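Local coordinates for alpha-galacturonidase (Bacillus subtilis, PDB 3FEF), which hydrolyses alpha-1,4-linked di-galacturonate as an NAD(+)- and manganese-dependent family 4 glycoside hydrolase, at residues K406-D418 with D424-L436. Residues are numbered along the deposited sequence; the frame is centred on the assembly and turned at random.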
ATOM      1  N   LYS A 406     -27.117 -10.301  -0.594  1.00 42.61           N
ATOM      2  CA  LYS A 406     -28.459 -10.046  -0.065  1.00 44.63           C
ATOM      3  C   LYS A 406     -28.480  -9.659   1.419  1.00 45.45           C
ATOM      4  O   LYS A 406     -29.380 -10.048   2.166  1.00 46.15           O
ATOM      5  CB  LYS A 406     -29.358 -11.256  -0.306  1.00 48.08           C
ATOM      6  CG  LYS A 406     -29.704 -11.466  -1.771  1.00 51.73           C
ATOM      7  CD  LYS A 406     -30.047 -12.925  -2.040  1.00 54.16           C
ATOM      8  CE  LYS A 406     -30.826 -13.054  -3.332  1.00 54.55           C
ATOM      9  NZ  LYS A 406     -32.033 -12.189  -3.286  1.00 56.44           N
ATOM     10  N   ASP A 407     -27.492  -8.878   1.835  1.00 43.61           N
ATOM     11  CA  ASP A 407     -27.367  -8.475   3.226  1.00 39.72           C
ATOM     12  C   ASP A 407     -27.954  -7.084   3.454  1.00 37.58           C
ATOM     13  O   ASP A 407     -27.246  -6.084   3.382  1.00 33.86           O
ATOM     14  CB  ASP A 407     -25.892  -8.499   3.607  1.00 40.36           C
ATOM     15  CG  ASP A 407     -25.643  -8.074   5.031  1.00 39.90           C
ATOM     16  OD1 ASP A 407     -26.570  -7.609   5.718  1.00 39.80           O
ATOM     17  OD2 ASP A 407     -24.489  -8.206   5.460  1.00 42.60           O
ATOM     18  N   THR A 408     -29.248  -7.032   3.750  1.00 37.52           N
ATOM     19  CA  THR A 408     -29.951  -5.767   3.933  1.00 38.94           C
ATOM     20  C   THR A 408     -29.455  -4.990   5.163  1.00 37.08           C
ATOM     21  O   THR A 408     -29.496  -3.759   5.192  1.00 35.47           O
ATOM     22  CB  THR A 408     -31.499  -5.968   3.955  1.00 42.86           C
ATOM     23  OG1 THR A 408     -31.862  -6.901   4.979  1.00 45.81           O
ATOM     24  CG2 THR A 408     -31.983  -6.526   2.624  1.00 43.79           C
ATOM     25  N   GLY A 409     -28.960  -5.703   6.167  1.00 33.42           N
ATOM     26  CA  GLY A 409     -28.348  -5.036   7.304  1.00 30.53           C
ATOM     27  C   GLY A 409     -27.216  -4.123   6.850  1.00 30.94           C
ATOM     28  O   GLY A 409     -27.147  -2.956   7.236  1.00 28.19           O
ATOM     29  N   LEU A 410     -26.336  -4.638   6.000  1.00 30.33           N
ATOM     30  CA  LEU A 410     -25.206  -3.832   5.524  1.00 30.14           C
ATOM     31  C   LEU A 410     -25.662  -2.648   4.658  1.00 29.44           C
ATOM     32  O   LEU A 410     -25.104  -1.545   4.746  1.00 30.23           O
ATOM     33  CB  LEU A 410     -24.194  -4.689   4.772  1.00 30.20           C
ATOM     34  CG  LEU A 410     -23.034  -3.895   4.159  1.00 30.71           C
ATOM     35  CD1 LEU A 410     -22.146  -3.342   5.272  1.00 31.48           C
ATOM     36  CD2 LEU A 410     -22.230  -4.748   3.187  1.00 29.18           C
ATOM     37  N   ALA A 411     -26.679  -2.876   3.837  1.00 27.43           N
ATOM     38  CA  ALA A 411     -27.251  -1.816   3.001  1.00 30.03           C
ATOM     39  C   ALA A 411     -27.848  -0.691   3.848  1.00 27.69           C
ATOM     40  O   ALA A 411     -27.785   0.477   3.485  1.00 29.39           O
ATOM     41  CB  ALA A 411     -28.304  -2.393   2.058  1.00 30.16           C
ATOM     42  N   PHE A 412     -28.428  -1.047   4.982  1.00 25.85           N
ATOM     43  CA  PHE A 412     -28.974  -0.042   5.894  1.00 26.58           C
ATOM     44  C   PHE A 412     -27.869   0.817   6.525  1.00 24.51           C
ATOM     45  O   PHE A 412     -28.051   2.014   6.743  1.00 24.01           O
ATOM     46  CB  PHE A 412     -29.845  -0.698   6.980  1.00 25.97           C
ATOM     47  CG  PHE A 412     -30.555   0.298   7.858  1.00 26.40           C
ATOM     48  CD1 PHE A 412     -31.272   1.348   7.292  1.00 27.19           C
ATOM     49  CD2 PHE A 412     -30.473   0.209   9.231  1.00 24.98           C
ATOM     50  CE1 PHE A 412     -31.909   2.269   8.078  1.00 26.54           C
ATOM     51  CE2 PHE A 412     -31.108   1.130  10.034  1.00 26.81           C
ATOM     52  CZ  PHE A 412     -31.834   2.163   9.457  1.00 28.84           C
ATOM     53  N   GLN A 413     -26.727   0.198   6.821  1.00 26.48           N
ATOM     54  CA  GLN A 413     -25.550   0.943   7.279  1.00 25.79           C
ATOM     55  C   GLN A 413     -25.137   2.002   6.264  1.00 24.70           C
ATOM     56  O   GLN A 413     -24.884   3.145   6.628  1.00 25.31           O
ATOM     57  CB  GLN A 413     -24.381   0.001   7.553  1.00 27.81           C
ATOM     58  CG  GLN A 413     -24.711  -1.045   8.607  1.00 29.78           C
ATOM     59  CD  GLN A 413     -25.077  -0.393   9.920  1.00 31.12           C
ATOM     60  OE1 GLN A 413     -26.057  -0.769  10.569  1.00 35.95           O
ATOM     61  NE2 GLN A 413     -24.303   0.611  10.308  1.00 30.40           N
ATOM     62  N   ALA A 414     -25.075   1.630   4.992  1.00 22.98           N
ATOM     63  CA  ALA A 414     -24.760   2.613   3.961  1.00 24.81           C
ATOM     64  C   ALA A 414     -25.850   3.695   3.952  1.00 24.90           C
ATOM     65  O   ALA A 414     -25.556   4.894   4.016  1.00 24.47           O
ATOM     66  CB  ALA A 414     -24.636   1.935   2.592  1.00 23.28           C
ATOM     67  N   PHE A 415     -27.105   3.260   3.889  1.00 21.96           N
ATOM     68  CA  PHE A 415     -28.242   4.169   3.973  1.00 24.33           C
ATOM     69  C   PHE A 415     -28.072   5.186   5.093  1.00 26.42           C
ATOM     70  O   PHE A 415     -28.255   6.395   4.869  1.00 23.54           O
ATOM     71  CB  PHE A 415     -29.539   3.371   4.153  1.00 26.65           C
ATOM     72  CG  PHE A 415     -30.810   4.166   3.895  1.00 27.73           C
ATOM     73  CD1 PHE A 415     -31.501   4.761   4.943  1.00 26.97           C
ATOM     74  CD2 PHE A 415     -31.334   4.271   2.605  1.00 27.55           C
ATOM     75  CE1 PHE A 415     -32.695   5.465   4.718  1.00 30.45           C
ATOM     76  CE2 PHE A 415     -32.512   4.980   2.359  1.00 28.43           C
ATOM     77  CZ  PHE A 415     -33.204   5.575   3.420  1.00 29.82           C
ATOM     78  N   LEU A 416     -27.732   4.701   6.294  1.00 24.33           N
ATOM     79  CA  LEU A 416     -27.503   5.581   7.445  1.00 27.07           C
ATOM     80  C   LEU A 416     -26.295   6.512   7.299  1.00 27.28           C
ATOM     81  O   LEU A 416     -26.249   7.594   7.882  1.00 26.33           O
ATOM     82  CB  LEU A 416     -27.310   4.744   8.726  1.00 28.62           C
ATOM     83  CG  LEU A 416     -28.505   4.006   9.337  1.00 29.84           C
ATOM     84  CD1 LEU A 416     -28.087   3.298  10.640  1.00 30.37           C
ATOM     85  CD2 LEU A 416     -29.635   4.994   9.585  1.00 28.55           C
ATOM     86  N   ASN A 417     -25.285   6.062   6.570  1.00 27.46           N
ATOM     87  CA  ASN A 417     -24.071   6.841   6.399  1.00 26.32           C
ATOM     88  C   ASN A 417     -24.184   7.887   5.269  1.00 28.46           C
ATOM     89  O   ASN A 417     -23.230   8.628   4.990  1.00 30.33           O
ATOM     90  CB  ASN A 417     -22.915   5.876   6.121  1.00 27.11           C
ATOM     91  CG  ASN A 417     -21.556   6.487   6.393  1.00 28.19           C
ATOM     92  OD1 ASN A 417     -21.385   7.249   7.341  1.00 31.75           O
ATOM     93  ND2 ASN A 417     -20.575   6.128   5.581  1.00 26.46           N
ATOM     94  N   ASP A 418     -25.336   7.948   4.604  1.00 27.13           N
ATOM     95  CA  ASP A 418     -25.503   8.888   3.483  1.00 29.79           C
ATOM     96  C   ASP A 418     -25.802  10.305   3.955  1.00 27.93           C
ATOM     97  O   ASP A 418     -26.693  10.516   4.751  1.00 30.06           O
ATOM     98  CB  ASP A 418     -26.595   8.408   2.518  1.00 32.19           C
ATOM     99  CG  ASP A 418     -26.749   9.320   1.303  1.00 36.37           C
ATOM    100  OD1 ASP A 418     -27.586  10.256   1.356  1.00 39.46           O
ATOM    101  OD2 ASP A 418     -26.017   9.124   0.305  1.00 34.26           O
ATOM    102  N   ASP A 424     -33.988  10.552  12.409  1.00 36.44           N
ATOM    103  CA  ASP A 424     -33.793   9.597  13.482  1.00 38.62           C
ATOM    104  C   ASP A 424     -33.632   8.240  12.875  1.00 37.36           C
ATOM    105  O   ASP A 424     -34.085   8.007  11.756  1.00 38.65           O
ATOM    106  CB  ASP A 424     -34.980   9.579  14.446  1.00 41.16           C
ATOM    107  CG  ASP A 424     -35.029  10.804  15.317  1.00 46.91           C
ATOM    108  OD1 ASP A 424     -34.072  11.613  15.242  1.00 47.99           O
ATOM    109  OD2 ASP A 424     -36.015  10.960  16.077  1.00 51.03           O
ATOM    110  N   ARG A 425     -33.010   7.339  13.626  1.00 34.82           N
ATOM    111  CA  ARG A 425     -32.681   6.024  13.116  1.00 34.34           C
ATOM    112  C   ARG A 425     -33.927   5.185  12.841  1.00 35.00           C
ATOM    113  O   ARG A 425     -33.984   4.470  11.841  1.00 37.29           O
ATOM    114  CB  ARG A 425     -31.713   5.301  14.059  1.00 32.84           C
ATOM    115  CG  ARG A 425     -31.100   4.031  13.480  1.00 33.17           C
ATOM    116  CD  ARG A 425     -30.016   3.444  14.410  1.00 35.49           C
ATOM    117  NE  ARG A 425     -30.588   2.646  15.496  1.00 36.17           N
ATOM    118  CZ  ARG A 425     -29.873   2.072  16.464  1.00 36.63           C
ATOM    119  NH1 ARG A 425     -28.553   2.215  16.498  1.00 32.87           N
ATOM    120  NH2 ARG A 425     -30.477   1.359  17.401  1.00 32.74           N
ATOM    121  N   SER A 426     -34.923   5.262  13.717  1.00 35.13           N
ATOM    122  CA  SER A 426     -36.154   4.500  13.507  1.00 34.46           C
ATOM    123  C   SER A 426     -36.959   5.033  12.330  1.00 32.46           C
ATOM    124  O   SER A 426     -37.578   4.262  11.602  1.00 34.85           O
ATOM    125  CB  SER A 426     -37.026   4.480  14.762  1.00 36.02           C
ATOM    126  OG  SER A 426     -37.261   5.793  15.221  1.00 39.94           O
ATOM    127  N   ASP A 427     -36.961   6.345  12.133  1.00 32.91           N
ATOM    128  CA  ASP A 427     -37.593   6.876  10.938  1.00 34.95           C
ATOM    129  C   ASP A 427     -36.852   6.342   9.709  1.00 34.53           C
ATOM    130  O   ASP A 427     -37.472   5.916   8.734  1.00 30.62           O
ATOM    131  CB  ASP A 427     -37.572   8.401  10.939  1.00 39.57           C
ATOM    132  CG  ASP A 427     -38.324   8.996  12.120  1.00 42.38           C
ATOM    133  OD1 ASP A 427     -39.289   8.354  12.590  1.00 43.32           O
ATOM    134  OD2 ASP A 427     -37.956  10.111  12.574  1.00 44.15           O
ATOM    135  N   ALA A 428     -35.522   6.338   9.762  1.00 31.96           N
ATOM    136  CA  ALA A 428     -34.753   5.872   8.609  1.00 31.29           C
ATOM    137  C   ALA A 428     -34.979   4.380   8.328  1.00 32.90           C
ATOM    138  O   ALA A 428     -35.069   3.948   7.164  1.00 31.05           O
ATOM    139  CB  ALA A 428     -33.290   6.175   8.786  1.00 31.35           C
ATOM    140  N   GLU A 429     -35.089   3.589   9.389  1.00 33.23           N
ATOM    141  CA  GLU A 429     -35.284   2.152   9.216  1.00 35.69           C
ATOM    142  C   GLU A 429     -36.630   1.903   8.577  1.00 31.71           C
ATOM    143  O   GLU A 429     -36.781   1.042   7.727  1.00 32.06           O
ATOM    144  CB  GLU A 429     -35.196   1.424  10.558  1.00 37.79           C
ATOM    145  CG  GLU A 429     -35.129  -0.083  10.443  1.00 42.35           C
ATOM    146  CD  GLU A 429     -34.585  -0.737  11.716  1.00 47.77           C
ATOM    147  OE1 GLU A 429     -34.743  -0.147  12.820  1.00 48.10           O
ATOM    148  OE2 GLU A 429     -33.989  -1.834  11.609  1.00 48.22           O
ATOM    149  N   GLN A 430     -37.620   2.669   9.002  1.00 33.59           N
ATOM    150  CA  GLN A 430     -38.953   2.522   8.450  1.00 34.44           C
ATOM    151  C   GLN A 430     -38.976   2.983   6.983  1.00 31.57           C
ATOM    152  O   GLN A 430     -39.458   2.266   6.096  1.00 30.51           O
ATOM    153  CB  GLN A 430     -39.966   3.288   9.301  1.00 37.61           C
ATOM    154  CG  GLN A 430     -41.406   3.074   8.859  1.00 43.04           C
ATOM    155  CD  GLN A 430     -41.879   1.660   9.134  1.00 46.07           C
ATOM    156  OE1 GLN A 430     -41.930   1.235  10.282  1.00 47.65           O
ATOM    157  NE2 GLN A 430     -42.221   0.921   8.076  1.00 47.46           N
ATOM    158  N   LEU A 431     -38.437   4.167   6.724  1.00 29.48           N
ATOM    159  CA  LEU A 431     -38.262   4.621   5.338  1.00 30.69           C
ATOM    160  C   LEU A 431     -37.539   3.564   4.491  1.00 29.24           C
ATOM    161  O   LEU A 431     -38.018   3.179   3.433  1.00 29.66           O
ATOM    162  CB  LEU A 431     -37.504   5.961   5.295  1.00 29.43           C
ATOM    163  CG  LEU A 431     -37.169   6.505   3.896  1.00 26.43           C
ATOM    164  CD1 LEU A 431     -38.433   6.703   3.103  1.00 28.10           C
ATOM    165  CD2 LEU A 431     -36.407   7.806   3.998  1.00 24.94           C
ATOM    166  N   PHE A 432     -36.394   3.085   4.967  1.00 28.56           N
ATOM    167  CA  PHE A 432     -35.595   2.123   4.210  1.00 28.82           C
ATOM    168  C   PHE A 432     -36.397   0.865   3.857  1.00 30.67           C
ATOM    169  O   PHE A 432     -36.426   0.446   2.708  1.00 30.82           O
ATOM    170  CB  PHE A 432     -34.325   1.771   4.998  1.00 28.78           C
ATOM    171  CG  PHE A 432     -33.455   0.688   4.365  1.00 29.39           C
ATOM    172  CD1 PHE A 432     -32.568   0.989   3.349  1.00 30.57           C
ATOM    173  CD2 PHE A 432     -33.477  -0.615   4.856  1.00 29.90           C
ATOM    174  CE1 PHE A 432     -31.744   0.000   2.798  1.00 32.47           C
ATOM    175  CE2 PHE A 432     -32.666  -1.613   4.304  1.00 29.22           C
ATOM    176  CZ  PHE A 432     -31.800  -1.309   3.282  1.00 30.44           C
ATOM    177  N   ASN A 433     -37.039   0.258   4.846  1.00 31.07           N
ATOM    178  CA  ASN A 433     -37.871  -0.927   4.598  1.00 34.35           C
ATOM    179  C   ASN A 433     -39.023  -0.674   3.619  1.00 34.12           C
ATOM    180  O   ASN A 433     -39.331  -1.520   2.786  1.00 32.84           O
ATOM    181  CB  ASN A 433     -38.411  -1.488   5.914  1.00 35.19           C
ATOM    182  CG  ASN A 433     -37.311  -2.070   6.792  1.00 37.66           C
ATOM    183  OD1 ASN A 433     -36.273  -2.514   6.295  1.00 36.91           O
ATOM    184  ND2 ASN A 433     -37.538  -2.073   8.102  1.00 39.48           N
ATOM    185  N   ASP A 434     -39.651   0.494   3.716  1.00 35.33           N
ATOM    186  CA  ASP A 434     -40.725   0.850   2.789  1.00 36.74           C
ATOM    187  C   ASP A 434     -40.209   0.927   1.353  1.00 39.43           C
ATOM    188  O   ASP A 434     -40.896   0.516   0.413  1.00 39.94           O
ATOM    189  CB  ASP A 434     -41.374   2.172   3.191  1.00 35.44           C
ATOM    190  CG  ASP A 434     -42.253   2.041   4.424  1.00 38.76           C
ATOM    191  OD1 ASP A 434     -42.621   0.900   4.752  1.00 41.78           O
ATOM    192  OD2 ASP A 434     -42.571   3.063   5.081  1.00 39.60           O
HETATM  193  N   MSE A 435     -38.994   1.445   1.194  1.00 38.32           N
HETATM  194  CA  MSE A 435     -38.402   1.627  -0.126  1.00 38.67           C
HETATM  195  C   MSE A 435     -37.951   0.301  -0.724  1.00 39.47           C
HETATM  196  O   MSE A 435     -37.953   0.129  -1.939  1.00 41.20           O
HETATM  197  CB  MSE A 435     -37.221   2.616  -0.067  1.00 34.77           C
HETATM  198  CG  MSE A 435     -37.643   4.032   0.235  1.00 32.16           C
HETATM  199 SE   MSE A 435     -36.141   5.246   0.377  1.00 34.72          SE
HETATM  200  CE  MSE A 435     -35.766   5.520  -1.531  1.00 32.53           C
ATOM    201  N   LEU A 436     -37.539  -0.630   0.124  1.00 39.23           N
ATOM    202  CA  LEU A 436     -37.119  -1.937  -0.367  1.00 40.68           C
ATOM    203  C   LEU A 436     -38.210  -2.628  -1.181  1.00 43.51           C
ATOM    204  O   LEU A 436     -37.909  -3.412  -2.096  1.00 45.68           O
ATOM    205  CB  LEU A 436     -36.716  -2.839   0.791  1.00 42.40           C
ATOM    206  CG  LEU A 436     -35.266  -2.731   1.264  1.00 42.88           C
ATOM    207  CD1 LEU A 436     -34.959  -3.908   2.182  1.00 42.62           C
ATOM    208  CD2 LEU A 436     -34.288  -2.707   0.090  1.00 39.89           C
TER
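F432 reaches from helix 425-435 between F412 and F415 of helix 408-417, and these three rings make the heart of the contact. CG lies anti to the backbone N (chi1 175°), which carries the F432 ring to the partner helix, a knob in the hole formed by T408, A411, F412 and F415; its CZ stops 3.9 Å from A411 CB. Its edge is turned to the face of F415, an edge-to-face pair with planes at 62° and F432 CD1 3.6 Å from F415 CD2. Against F412 the meeting is oblique: F412 CB sits over the F432 face, 4.2 Å from the ring centroid, in a CH-pi contact. Cut back to an alanine, F432 would probably leave a gap between the helices, with F415 lacking the edge against its face and F412 CB the ring it covers.

The packing is reciprocal, knobs-into-holes, and the three phenylalanines form an aromatic cluster. F415 fits among A428, L431, F432 and M435, its CZ meeting L431 CD2 at the ring edge, 3.9 Å away, while the selenium of M435, a selenomethionine, approaches F415 CE2 obliquely at 4.1 Å, a Met-aromatic contact. F412 lodges among R425, A428, E429 and F432, its CZ 3.5 Å from E429 CA. Farther along, L416 CD2 rests on A428 CB.

Helix 112-136 also closes on this core, I117 touching both F432 and M435, and R425 carries its guanidinium to D257 and Y281 of the second subunit. Between the two C-terminal helices themselves, which cross at 122°, cohesion is thus apolar and aromatic, resting on the fit of side chains rather than on paired charges.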